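Local coordinates for AA9 family lytic polysaccharide monooxygenase cel61B (Hypocrea jecorina, PDB 2VTC), which oxidatively cleaves glycosidic bonds in crystalline and amorphous polysaccharides such as cellulose, using an active-site copper, a reducing agent and O2 or hydrogen peroxide, at residues His20-Asn29 with Ser95-Trp106; Val135-Tyr144 with Ile236-Trp247. All coordinates share one frame; numbering follows the deposited sequence.

Interaction 1: residues His20-Asn29 with Ser95-Trp106. With NI (nickel (II) ion), chain E; NAG (2-acetamido-2-deoxy-beta-D-glucopyranose), chain C; NAG (2-acetamido-2-deoxy-beta-D-glucopyranose), chain B.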
# COMPACT_ATOMS: atom_id res chain seq x y z
N HIS A 20 2.70 1.66 13.36
CA HIS A 20 1.72 2.78 13.13
C HIS A 20 2.34 3.91 12.33
O HIS A 20 3.49 4.30 12.57
CB HIS A 20 1.18 3.28 14.47
CG HIS A 20 0.18 2.36 15.11
ND1 HIS A 20 0.35 0.99 15.18
CD2 HIS A 20 -1.01 2.62 15.71
CE1 HIS A 20 -0.69 0.45 15.80
NE2 HIS A 20 -1.52 1.42 16.14
N GLY A 21 1.56 4.46 11.38
CA GLY A 21 2.04 5.50 10.48
C GLY A 21 1.15 5.51 9.24
O GLY A 21 0.36 4.59 9.05
N GLN A 22 1.30 6.53 8.41
CA GLN A 22 0.52 6.62 7.16
C GLN A 22 1.37 7.25 6.06
O GLN A 22 2.37 7.91 6.35
CB GLN A 22 -0.76 7.46 7.40
CG GLN A 22 -0.48 8.94 7.64
CD GLN A 22 -1.72 9.77 7.98
OE1 GLN A 22 -2.87 9.34 7.80
NE2 GLN A 22 -1.47 10.96 8.49
N VAL A 23 0.98 7.07 4.80
CA VAL A 23 1.64 7.78 3.71
C VAL A 23 1.08 9.19 3.70
O VAL A 23 -0.12 9.38 3.47
CB VAL A 23 1.43 7.06 2.34
CG1 VAL A 23 1.89 7.94 1.19
CG2 VAL A 23 2.17 5.74 2.31
N GLN A 24 1.92 10.18 3.99
CA GLN A 24 1.43 11.57 4.10
C GLN A 24 1.60 12.38 2.83
O GLN A 24 0.92 13.40 2.62
CB GLN A 24 2.10 12.28 5.29
CG GLN A 24 1.70 11.72 6.62
CD GLN A 24 1.82 12.74 7.76
OE1 GLN A 24 1.01 12.74 8.69
NE2 GLN A 24 2.82 13.60 7.69
N ASN A 25 2.55 11.93 2.01
CA ASN A 25 2.85 12.53 0.74
C ASN A 25 3.75 11.57 -0.03
O ASN A 25 4.14 10.51 0.48
CB ASN A 25 3.47 13.94 0.88
CG ASN A 25 4.68 13.99 1.84
OD1 ASN A 25 5.74 13.43 1.54
ND2 ASN A 25 4.52 14.71 2.96
N PHE A 26 4.01 11.91 -1.28
CA PHE A 26 4.79 11.06 -2.16
C PHE A 26 5.32 11.89 -3.31
O PHE A 26 4.75 12.97 -3.62
CB PHE A 26 3.96 9.84 -2.64
CG PHE A 26 2.69 10.20 -3.39
CD1 PHE A 26 2.66 10.15 -4.78
CD2 PHE A 26 1.52 10.58 -2.70
CE1 PHE A 26 1.48 10.49 -5.50
CE2 PHE A 26 0.34 10.92 -3.41
CZ PHE A 26 0.33 10.86 -4.80
N THR A 27 6.39 11.41 -3.93
CA THR A 27 6.98 12.06 -5.09
C THR A 27 6.86 11.19 -6.33
O THR A 27 6.87 9.96 -6.25
CB THR A 27 8.47 12.46 -4.89
OG1 THR A 27 9.28 11.28 -4.71
CG2 THR A 27 8.62 13.42 -3.74
N ILE A 28 6.69 11.85 -7.47
CA ILE A 28 6.73 11.19 -8.76
C ILE A 28 7.82 11.87 -9.58
O ILE A 28 7.76 13.08 -9.80
CB ILE A 28 5.36 11.28 -9.48
CG1 ILE A 28 4.27 10.58 -8.65
CG2 ILE A 28 5.47 10.66 -10.87
CD1 ILE A 28 2.83 10.92 -9.06
N ASN A 29 8.82 11.10 -10.01
CA ASN A 29 10.04 11.67 -10.62
C ASN A 29 10.52 12.92 -9.88
O ASN A 29 10.83 13.95 -10.50
CB ASN A 29 9.83 11.93 -12.12
CG ASN A 29 9.32 10.72 -12.86
OD1 ASN A 29 9.88 9.62 -12.76
ND2 ASN A 29 8.23 10.91 -13.60
N SER A 95 7.95 5.71 -14.41
CA SER A 95 8.28 6.65 -13.33
C SER A 95 8.46 5.93 -11.99
O SER A 95 7.91 4.85 -11.76
CB SER A 95 7.19 7.72 -13.18
OG SER A 95 7.09 8.51 -14.36
N ASN A 96 9.26 6.54 -11.12
CA ASN A 96 9.39 6.07 -9.75
C ASN A 96 8.51 6.88 -8.82
O ASN A 96 8.52 8.12 -8.84
CB ASN A 96 10.86 6.11 -9.28
CG ASN A 96 11.75 5.12 -10.01
OD1 ASN A 96 12.78 5.49 -10.59
ND2 ASN A 96 11.38 3.85 -9.99
N ILE A 97 7.73 6.17 -8.02
CA ILE A 97 7.00 6.77 -6.92
C ILE A 97 7.85 6.56 -5.69
O ILE A 97 8.44 5.49 -5.52
CB ILE A 97 5.63 6.06 -6.68
CG1 ILE A 97 4.82 5.94 -7.98
CG2 ILE A 97 4.85 6.76 -5.55
CD1 ILE A 97 3.77 4.84 -7.95
N VAL A 98 7.90 7.57 -4.83
CA VAL A 98 8.53 7.42 -3.53
C VAL A 98 7.51 7.75 -2.47
O VAL A 98 7.10 8.91 -2.31
CB VAL A 98 9.82 8.31 -3.36
CG1 VAL A 98 10.48 8.00 -2.03
CG2 VAL A 98 10.81 8.07 -4.50
N PHE A 99 7.05 6.71 -1.78
CA PHE A 99 6.05 6.88 -0.73
C PHE A 99 6.77 7.35 0.53
O PHE A 99 7.76 6.75 0.94
CB PHE A 99 5.30 5.56 -0.45
CG PHE A 99 4.48 5.06 -1.61
CD1 PHE A 99 3.18 5.53 -1.78
CD2 PHE A 99 4.99 4.12 -2.49
CE1 PHE A 99 2.38 5.06 -2.85
CE2 PHE A 99 4.21 3.64 -3.57
CZ PHE A 99 2.90 4.12 -3.74
N GLN A 100 6.27 8.44 1.11
CA GLN A 100 6.83 8.99 2.35
C GLN A 100 5.91 8.70 3.52
O GLN A 100 4.80 9.23 3.61
CB GLN A 100 7.10 10.49 2.20
CG GLN A 100 7.45 11.20 3.51
CD GLN A 100 8.86 10.86 4.00
OE1 GLN A 100 9.04 10.12 4.98
NE2 GLN A 100 9.85 11.40 3.33
N TRP A 101 6.37 7.84 4.42
CA TRP A 101 5.62 7.49 5.60
C TRP A 101 5.91 8.47 6.75
O TRP A 101 6.99 9.09 6.80
CB TRP A 101 5.94 6.06 6.05
CG TRP A 101 5.41 5.00 5.11
CD1 TRP A 101 5.98 4.60 3.94
CD2 TRP A 101 4.22 4.23 5.27
NE1 TRP A 101 5.21 3.62 3.36
CE2 TRP A 101 4.13 3.36 4.16
CE3 TRP A 101 3.22 4.17 6.26
CZ2 TRP A 101 3.07 2.45 3.99
CZ3 TRP A 101 2.15 3.26 6.10
CH2 TRP A 101 2.09 2.41 4.95
N GLY A 102 4.95 8.62 7.65
CA GLY A 102 5.10 9.58 8.74
C GLY A 102 3.86 9.66 9.60
O GLY A 102 2.94 8.84 9.44
N PRO A 103 3.80 10.67 10.50
CA PRO A 103 4.78 11.77 10.70
C PRO A 103 6.05 11.38 11.47
O PRO A 103 7.07 12.07 11.37
CB PRO A 103 3.98 12.81 11.49
CG PRO A 103 2.95 12.01 12.26
CD PRO A 103 2.65 10.76 11.43
N GLY A 104 5.98 10.30 12.25
CA GLY A 104 7.14 9.84 13.02
C GLY A 104 7.91 8.74 12.31
O GLY A 104 7.47 8.19 11.31
N VAL A 105 9.09 8.42 12.85
CA VAL A 105 9.89 7.29 12.36
C VAL A 105 9.09 5.99 12.41
O VAL A 105 8.39 5.71 13.40
CB VAL A 105 11.23 7.16 13.17
CG1 VAL A 105 12.09 6.04 12.62
CG2 VAL A 105 12.00 8.48 13.11
N TRP A 106 9.15 5.20 11.34
CA TRP A 106 8.44 3.91 11.32
C TRP A 106 8.90 2.96 12.46
O TRP A 106 10.10 2.67 12.56
CB TRP A 106 8.53 3.24 9.94
CG TRP A 106 7.77 1.94 9.83
CD1 TRP A 106 8.31 0.69 9.70
CD2 TRP A 106 6.34 1.76 9.84
NE1 TRP A 106 7.32 -0.25 9.64
CE2 TRP A 106 6.10 0.38 9.72
CE3 TRP A 106 5.25 2.64 9.92
CZ2 TRP A 106 4.80 -0.17 9.68
CZ3 TRP A 106 3.95 2.09 9.90
CH2 TRP A 106 3.74 0.71 9.78
NI NI E . 2.32 0.21 14.56
C1 NAG C . 5.61 14.77 3.92
C2 NAG C . 5.64 16.16 4.57
C3 NAG C . 6.71 16.26 5.69
C4 NAG C . 6.68 15.06 6.65
C5 NAG C . 6.47 13.75 5.87
C6 NAG C . 6.30 12.51 6.75
C7 NAG C . 5.03 18.28 3.52
C8 NAG C . 5.44 19.36 2.56
N2 NAG C . 5.84 17.23 3.60
O3 NAG C . 6.52 17.47 6.41
O4 NAG C . 7.89 14.97 7.38
O5 NAG C . 5.37 13.84 4.97
O6 NAG C . 5.39 12.73 7.80
O7 NAG C . 3.98 18.39 4.17
C1 NAG B . 7.68 15.23 8.78
C2 NAG B . 8.82 14.59 9.59
C3 NAG B . 8.83 15.04 11.05
C4 NAG B . 8.60 16.54 11.21
C5 NAG B . 7.38 16.97 10.40
C6 NAG B . 7.11 18.47 10.51
C7 NAG B . 9.52 12.39 8.72
C8 NAG B . 9.44 10.91 8.89
N2 NAG B . 8.76 13.13 9.53
O3 NAG B . 10.09 14.71 11.61
O4 NAG B . 8.44 16.88 12.58
O5 NAG B . 7.60 16.63 9.03
O6 NAG B . 8.21 19.19 9.98
O7 NAG B . 10.25 12.85 7.84
O HOH W 1 5.48 6.02 10.92
O HOH W 2 9.97 10.09 -6.96
O HOH W 3 3.00 1.12 16.39
O HOH W 4 1.71 -0.73 15.01
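Ser95 OG takes the amide N-H of Asn29 ND2 at 2.8 Å, nearly in the plane of that amide, and has a second partner in Ala92 O. From this end strands 22-28 and 96-102 run antiparallel, with Thr27 and Val98 exchanging both backbone bonds. Side chains then part to two faces. On the inner one Val23 keeps CG1 anti to its backbone N (chi1 169°), which turns CG2 over the face of Trp101, 3.8 Å from the centroid of the five-membered ring, a CH-pi contact. Trp101 NE1 is hydrogen-bonded to His178 NE2.

On the other face Asn25 ND2 carries the N-linked sugar. Gln24 reaches over with NE2 2.7 Å from O6 of that first NAG, while Gln24 OE1 accepts Gln22 NE2 in its carbonyl plane, on a lone pair, at 3.1 Å. With an alanine at Gln24, Gln22 NE2 would probably lose its acceptor and O6 the amide lying against it.

Trp106 CZ3 packs against His20 C at 3.4 Å. Nickel occupies the metal site here, with Tyr195 OH among its ligands; His20 N and ND1 with His108 NE2 form the histidine brace that holds the catalytic copper in AA9 enzymes.

Interaction 2: residues Val135-Tyr144 with Ile236-Trp247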
# COMPACT_ATOMS: atom_id res chain seq x y z
N VAL A 135 -2.96 -6.10 -8.97
CA VAL A 135 -1.82 -6.78 -9.56
C VAL A 135 -0.55 -6.37 -8.81
O VAL A 135 -0.28 -5.20 -8.69
CB VAL A 135 -1.71 -6.39 -11.06
CG1 VAL A 135 -0.48 -6.98 -11.69
CG2 VAL A 135 -2.97 -6.89 -11.80
N LYS A 136 0.20 -7.35 -8.30
CA LYS A 136 1.43 -7.03 -7.55
C LYS A 136 2.52 -6.49 -8.47
O LYS A 136 2.86 -7.14 -9.46
CB LYS A 136 1.94 -8.28 -6.83
CG LYS A 136 3.15 -8.00 -5.90
CD LYS A 136 3.67 -9.29 -5.28
CE LYS A 136 2.95 -9.65 -3.97
NZ LYS A 136 3.31 -11.03 -3.49
N ILE A 137 3.07 -5.32 -8.15
CA ILE A 137 4.14 -4.72 -8.95
C ILE A 137 5.47 -4.53 -8.19
O ILE A 137 6.48 -4.15 -8.79
CB ILE A 137 3.71 -3.38 -9.62
CG1 ILE A 137 3.34 -2.32 -8.56
CG2 ILE A 137 2.56 -3.65 -10.61
CD1 ILE A 137 3.42 -0.89 -9.04
N GLN A 138 5.45 -4.79 -6.89
CA GLN A 138 6.65 -4.69 -6.05
C GLN A 138 6.51 -5.59 -4.81
O GLN A 138 5.44 -5.67 -4.21
CB GLN A 138 6.88 -3.23 -5.64
CG GLN A 138 8.07 -2.94 -4.68
CD GLN A 138 7.72 -3.18 -3.21
OE1 GLN A 138 6.59 -2.89 -2.75
NE2 GLN A 138 8.69 -3.70 -2.45
N GLU A 139 7.58 -6.29 -4.47
CA GLU A 139 7.62 -7.02 -3.20
C GLU A 139 9.06 -7.11 -2.68
O GLU A 139 10.02 -7.25 -3.46
CB GLU A 139 7.01 -8.43 -3.31
CG GLU A 139 7.71 -9.37 -4.30
CD GLU A 139 7.14 -10.76 -4.36
OE1 GLU A 139 6.15 -11.06 -3.63
OE2 GLU A 139 7.70 -11.59 -5.13
N ALA A 140 9.20 -7.02 -1.36
CA ALA A 140 10.53 -7.14 -0.73
C ALA A 140 10.34 -7.78 0.63
O ALA A 140 9.43 -7.40 1.39
CB ALA A 140 11.21 -5.78 -0.62
N GLY A 141 11.21 -8.74 0.96
CA GLY A 141 11.08 -9.49 2.20
C GLY A 141 12.31 -9.35 3.09
O GLY A 141 12.69 -8.23 3.44
N ILE A 142 12.91 -10.49 3.43
CA ILE A 142 14.12 -10.54 4.29
C ILE A 142 15.34 -10.89 3.42
O ILE A 142 15.24 -11.71 2.51
CB ILE A 142 13.95 -11.57 5.44
CG1 ILE A 142 15.04 -11.40 6.51
CG2 ILE A 142 13.90 -13.01 4.92
CD1 ILE A 142 14.82 -12.24 7.75
N ASN A 143 16.47 -10.23 3.69
CA ASN A 143 17.75 -10.59 3.10
C ASN A 143 18.27 -11.77 3.93
O ASN A 143 18.49 -11.62 5.12
CB ASN A 143 18.68 -9.37 3.14
CG ASN A 143 20.07 -9.67 2.61
OD1 ASN A 143 20.63 -10.72 2.88
ND2 ASN A 143 20.63 -8.73 1.84
N TYR A 144 18.38 -12.95 3.32
CA TYR A 144 18.71 -14.16 4.09
C TYR A 144 20.12 -14.07 4.72
O TYR A 144 20.36 -14.57 5.84
CB TYR A 144 18.60 -15.41 3.22
CG TYR A 144 17.21 -15.69 2.68
CD1 TYR A 144 16.11 -15.77 3.54
CD2 TYR A 144 17.00 -15.90 1.32
CE1 TYR A 144 14.83 -16.04 3.05
CE2 TYR A 144 15.71 -16.16 0.82
CZ TYR A 144 14.65 -16.23 1.70
OH TYR A 144 13.38 -16.50 1.21
N ILE A 236 15.91 -17.27 9.59
CA ILE A 236 15.04 -17.64 8.47
C ILE A 236 15.86 -17.86 7.21
O ILE A 236 16.62 -16.97 6.80
CB ILE A 236 13.92 -16.56 8.26
CG1 ILE A 236 12.97 -16.58 9.46
CG2 ILE A 236 13.17 -16.77 6.94
CD1 ILE A 236 12.13 -15.33 9.62
N THR A 237 15.71 -19.04 6.61
CA THR A 237 16.45 -19.37 5.39
C THR A 237 15.58 -19.37 4.15
O THR A 237 16.09 -19.32 3.02
CB THR A 237 17.16 -20.74 5.52
OG1 THR A 237 16.20 -21.75 5.86
CG2 THR A 237 18.21 -20.67 6.61
N SER A 238 14.26 -19.40 4.36
CA SER A 238 13.29 -19.37 3.29
C SER A 238 12.02 -18.65 3.77
O SER A 238 11.49 -18.97 4.83
CB SER A 238 12.95 -20.81 2.90
OG SER A 238 12.11 -20.85 1.77
N TYR A 239 11.57 -17.66 3.00
CA TYR A 239 10.34 -16.91 3.34
C TYR A 239 9.47 -16.72 2.10
O TYR A 239 9.95 -16.28 1.06
CB TYR A 239 10.70 -15.56 3.96
CG TYR A 239 9.50 -14.70 4.32
CD1 TYR A 239 8.68 -15.05 5.41
CD2 TYR A 239 9.18 -13.57 3.58
CE1 TYR A 239 7.56 -14.27 5.75
CE2 TYR A 239 8.07 -12.79 3.89
CZ TYR A 239 7.27 -13.14 4.98
OH TYR A 239 6.17 -12.38 5.31
N THR A 240 8.17 -17.02 2.22
CA THR A 240 7.22 -16.84 1.12
C THR A 240 6.51 -15.50 1.35
O THR A 240 5.67 -15.38 2.24
CB THR A 240 6.19 -17.97 1.08
OG1 THR A 240 6.85 -19.24 0.95
CG2 THR A 240 5.21 -17.79 -0.11
N ILE A 241 6.86 -14.50 0.56
CA ILE A 241 6.22 -13.19 0.66
C ILE A 241 4.73 -13.37 0.34
O ILE A 241 4.39 -13.96 -0.68
CB ILE A 241 6.87 -12.14 -0.27
CG1 ILE A 241 8.37 -12.01 0.03
CG2 ILE A 241 6.16 -10.78 -0.09
CD1 ILE A 241 9.16 -11.19 -0.99
N PRO A 242 3.84 -12.89 1.23
CA PRO A 242 2.40 -13.08 0.98
C PRO A 242 1.85 -12.41 -0.30
O PRO A 242 2.47 -11.49 -0.85
CB PRO A 242 1.75 -12.42 2.21
CG PRO A 242 2.80 -12.48 3.29
CD PRO A 242 4.08 -12.21 2.51
N GLY A 243 0.67 -12.85 -0.71
CA GLY A 243 -0.01 -12.25 -1.86
C GLY A 243 0.29 -13.00 -3.15
O GLY A 243 1.13 -13.88 -3.20
N PRO A 244 -0.41 -12.64 -4.22
CA PRO A 244 -0.23 -13.26 -5.53
C PRO A 244 1.10 -12.89 -6.20
O PRO A 244 1.85 -12.01 -5.72
CB PRO A 244 -1.42 -12.74 -6.33
CG PRO A 244 -1.74 -11.40 -5.69
CD PRO A 244 -1.46 -11.60 -4.22
N ALA A 245 1.37 -13.54 -7.33
CA ALA A 245 2.66 -13.41 -8.02
C ALA A 245 2.94 -12.01 -8.57
O ALA A 245 2.04 -11.32 -9.08
CB ALA A 245 2.74 -14.44 -9.14
N LEU A 246 4.21 -11.61 -8.46
CA LEU A 246 4.74 -10.39 -9.02
C LEU A 246 4.50 -10.35 -10.53
O LEU A 246 4.76 -11.33 -11.23
CB LEU A 246 6.24 -10.29 -8.71
CG LEU A 246 6.97 -9.00 -9.11
CD1 LEU A 246 6.44 -7.81 -8.37
CD2 LEU A 246 8.48 -9.12 -8.90
N TRP A 247 3.99 -9.22 -11.00
CA TRP A 247 3.82 -8.99 -12.43
C TRP A 247 5.09 -8.31 -12.95
O TRP A 247 5.41 -7.21 -12.49
CB TRP A 247 2.59 -8.11 -12.69
CG TRP A 247 2.27 -7.90 -14.14
CD1 TRP A 247 2.04 -8.87 -15.07
CD2 TRP A 247 2.13 -6.64 -14.81
NE1 TRP A 247 1.77 -8.29 -16.29
CE2 TRP A 247 1.81 -6.92 -16.16
CE3 TRP A 247 2.24 -5.31 -14.41
CZ2 TRP A 247 1.60 -5.91 -17.11
CZ3 TRP A 247 2.02 -4.29 -15.36
CH2 TRP A 247 1.71 -4.60 -16.69
O HOH W 5 -0.32 -10.02 -8.74
O HOH W 6 6.78 -4.72 -11.54
O HOH W 7 5.99 -13.20 -6.69
O HOH W 8 5.69 -13.96 -3.15
O HOH W 9 11.35 -14.49 -0.31
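The C-terminal tail of the chain, residues 236-247, has no regular structure and runs antiparallel alongside strand 133-143 of the beta-sandwich core. Its chief hold is Lys136. The side chain leaves the strand with CG anti to the backbone N (chi1 -174°), stays extended to CD and then bends at chi3 (-87°), which swings NZ into a curve of the tail. There NZ donates to Pro242 O at 2.8 Å and to Pro244 O, also at 2.8 Å. A third bond, the salt bridge to Glu139 OE1, is made from above the carboxylate plane. Three oxygens thus surround the ammonium of a buried lysine, and the carboxylate probably helps to offset its charge. Water joins the same carboxylate to the tail: one molecule links OE1 to Ile241 O, another OE2 to Leu246 N.

The strand is not straight here: Ile137 and Gln138 both face Thr115 of the neighbouring strand, a classic beta bulge. Leu246 CD1 lies against this point, 3.4 Å from Ile137 C. Just beyond, Trp247 N donates to Lys136 O at 2.8 Å, and Trp247 CB meets Val135 CG1 at 3.4 Å.

Toward the other end Ile241 spreads over Glu139 and Gly141, with CD1 3.7 Å from Gly141 N. Ile142 CG2 touches both Ile236 and Tyr239. The ring of Tyr144 lies between two carbonyls, Thr237 O sitting 3.4 Å above the centre of one face and Ile142 O over the opposite face. Its hydroxyl OH accepts Tyr239 N at the ring edge, with an N-H...O angle of 153°, while Tyr239 OH is hydrogen-bonded to Gly227 O.

In the fold
Starting at the N terminus, strand 22-28 leaves the metal site and the chain makes an excursion through helices 38-47 and 75-78 before strand 96-102 returns to it; interaction 1 closes that loop. Strand 113-119 then leads to 135-144, where interaction 2 opens. It closes only when the tail 236-247 comes back, after strands 172-182 and 193-204 have been laid down. The two closures are in series, neither nested nor crossed, with centres about 21 Å apart. Strand 160-164 lies between them: it pairs with 96-102, and its Val163 touches Phe99 of interaction 1 and Ile137 of interaction 2. The Cys78-Cys198 disulfide links the two loops.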